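CRISPR-associated protein, Cse1 family (Acidimicrobium ferrooxidans, PDB 4H3T) probably serves as the large subunit of a type I-E CRISPR Cascade complex, helping it to recognise invading DNA. Local coordinates at residues T365-G370 with T374-L379. The protein carries 1 engineered substitution. Numbering follows the deposited sequence.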
loop_
_atom_site.group_PDB
_atom_site.type_symbol
_atom_site.label_atom_id
_atom_site.label_comp_id
_atom_site.label_asym_id
_atom_site.label_seq_id
_atom_site.Cartn_x
_atom_site.Cartn_y
_atom_site.Cartn_z
ATOM N N THR A 365 -0.812 -0.642 0.663
ATOM C CA THR A 365 0.457 -1.276 1.030
ATOM C C THR A 365 1.103 -0.669 2.300
ATOM O O THR A 365 0.938 0.516 2.576
ATOM C CB THR A 365 1.522 -1.218 -0.109
ATOM O OG1 THR A 365 2.015 0.145 -0.191
ATOM C CG2 THR A 365 0.953 -1.716 -1.456
ATOM N N SER A 366 1.816 -1.506 3.085
ATOM C CA SER A 366 2.664 -1.012 4.201
ATOM C C SER A 366 3.757 -1.985 4.433
ATOM O O SER A 366 3.661 -3.120 3.997
ATOM C CB SER A 366 1.863 -0.758 5.488
ATOM O OG SER A 366 1.502 -1.985 6.068
ATOM N N ALA A 367 4.810 -1.545 5.098
ATOM C CA ALA A 367 5.990 -2.375 5.357
ATOM C C ALA A 367 6.401 -2.244 6.770
ATOM O O ALA A 367 6.137 -1.211 7.388
ATOM C CB ALA A 367 7.123 -1.959 4.450
ATOM N N LYS A 368 7.053 -3.308 7.277
ATOM C CA LYS A 368 7.623 -3.393 8.611
ATOM C C LYS A 368 9.049 -3.949 8.480
ATOM O O LYS A 368 9.273 -4.929 7.746
ATOM C CB LYS A 368 6.771 -4.256 9.520
ATOM C CG LYS A 368 6.976 -3.935 10.994
ATOM C CD LYS A 368 6.508 -5.073 11.929
ATOM C CE LYS A 368 5.072 -4.936 12.398
ATOM N NZ LYS A 368 4.737 -5.968 13.425
ATOM N N PHE A 369 10.017 -3.250 9.104
ATOM C CA PHE A 369 11.431 -3.587 9.065
ATOM C C PHE A 369 11.928 -4.036 10.409
ATOM O O PHE A 369 11.422 -3.581 11.430
ATOM C CB PHE A 369 12.288 -2.377 8.624
ATOM C CG PHE A 369 12.017 -1.999 7.210
ATOM C CD1 PHE A 369 12.830 -2.467 6.182
ATOM C CD2 PHE A 369 10.901 -1.234 6.885
ATOM C CE1 PHE A 369 12.524 -2.185 4.852
ATOM C CE2 PHE A 369 10.587 -0.965 5.558
ATOM C CZ PHE A 369 11.401 -1.444 4.544
ATOM N N GLY A 370 12.922 -4.899 10.388
ATOM C CA GLY A 370 13.620 -5.372 11.583
ATOM C C GLY A 370 15.108 -5.095 11.480
ATOM O O GLY A 370 15.605 -4.555 10.472
ATOM N N THR A 374 17.202 -2.723 8.612
ATOM C CA THR A 374 17.988 -3.373 7.558
ATOM C C THR A 374 17.172 -4.455 6.856
ATOM O O THR A 374 17.433 -4.669 5.692
ATOM C CB THR A 374 19.293 -3.978 8.095
ATOM O OG1 THR A 374 19.013 -4.937 9.114
ATOM C CG2 THR A 374 20.274 -2.924 8.588
ATOM N N THR A 375 16.236 -5.164 7.546
ATOM C CA THR A 375 15.505 -6.277 6.919
ATOM C C THR A 375 14.010 -6.006 6.829
ATOM O O THR A 375 13.399 -5.565 7.808
ATOM C CB THR A 375 15.756 -7.577 7.696
ATOM O OG1 THR A 375 15.198 -7.450 9.004
ATOM C CG2 THR A 375 17.277 -7.937 7.790
ATOM N N LEU A 376 13.429 -6.277 5.667
ATOM C CA LEU A 376 11.990 -6.163 5.457
ATOM C C LEU A 376 11.355 -7.365 6.094
ATOM O O LEU A 376 11.590 -8.489 5.636
ATOM C CB LEU A 376 11.680 -6.104 3.959
ATOM C CG LEU A 376 10.189 -6.026 3.590
ATOM C CD1 LEU A 376 9.593 -4.693 4.022
ATOM C CD2 LEU A 376 10.002 -6.288 2.082
ATOM N N ASP A 377 10.694 -7.178 7.232
ATOM C CA ASP A 377 10.115 -8.299 7.979
ATOM C C ASP A 377 8.705 -8.605 7.567
ATOM O O ASP A 377 8.288 -9.729 7.665
ATOM C CB ASP A 377 10.114 -7.987 9.470
ATOM C CG ASP A 377 11.441 -8.194 10.159
ATOM O OD1 ASP A 377 12.459 -8.436 9.446
ATOM O OD2 ASP A 377 11.471 -8.114 11.404
ATOM N N ASP A 378 7.940 -7.624 7.173
ATOM C CA ASP A 378 6.553 -7.866 6.815
ATOM C C ASP A 378 6.111 -6.888 5.803
ATOM O O ASP A 378 6.570 -5.755 5.799
ATOM C CB ASP A 378 5.631 -7.769 8.037
ATOM C CG ASP A 378 4.668 -8.950 8.094
ATOM O OD1 ASP A 378 3.954 -9.201 7.061
ATOM O OD2 ASP A 378 4.662 -9.662 9.137
ATOM N N LEU A 379 5.245 -7.316 4.936
ATOM C CA LEU A 379 4.715 -6.443 3.912
ATOM C C LEU A 379 3.213 -6.662 3.852
ATOM O O LEU A 379 2.798 -7.817 3.769
ATOM C CB LEU A 379 5.388 -6.794 2.579
ATOM C CG LEU A 379 5.131 -5.892 1.370
ATOM C CD1 LEU A 379 5.745 -4.514 1.580
ATOM C CD2 LEU A 379 5.750 -6.526 0.142
#
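Phe-369 and Leu-376 meet on one face of a beta hairpin, close to the turn that joins strands 359-370 and 375-387. They form a non-hydrogen-bonded antiparallel pair. The two side chains slant across each other. CD1 of Leu-376 lies over one face of the Phe-369 ring, 4.1 Å from its centroid and displaced toward the rim, a CH-pi contact. Leu-376 CG is anti to the backbone N (chi1 178°), and chi2 of 68° then turns CD1 over the ring. The same methyl reaches back along the neighbouring strand to Ala-367 CB, at 3.7 Å. Leu-379, the residue paired with Ala-367, brings its CD1 to 4.1 Å from Ala-367 CB. Pro-136 touches both leucines, and Ser-172 lies against Phe-369. Replacing Phe-369 by alanine would probably leave Leu-376 CD1 without its aromatic partner and open a gap beside Ser-172.

Lys-368 and Asp-378 project from the other face, side by side at their CB atoms. Their charged ends are not in contact; NZ of Lys-368 is 5.7 Å from OD2 of Asp-378. A classic beta bulge places both Asp-377 and Asp-378 opposite Lys-368. The carboxylate of Asp-377 leans over Gly-370, with OD2 3.5 Å from Gly-370 CA. Next to the turn, Gly-370 N donates to Thr-375 O. Ser-172 and Ser-174 bond to Thr-374 O through their hydroxyls and tie the turn to another loop. At the bulge, Lys-368 O accepts two backbone bonds, from Asp-377 N at 2.7 Å and from Asp-378 N at 3.1 Å.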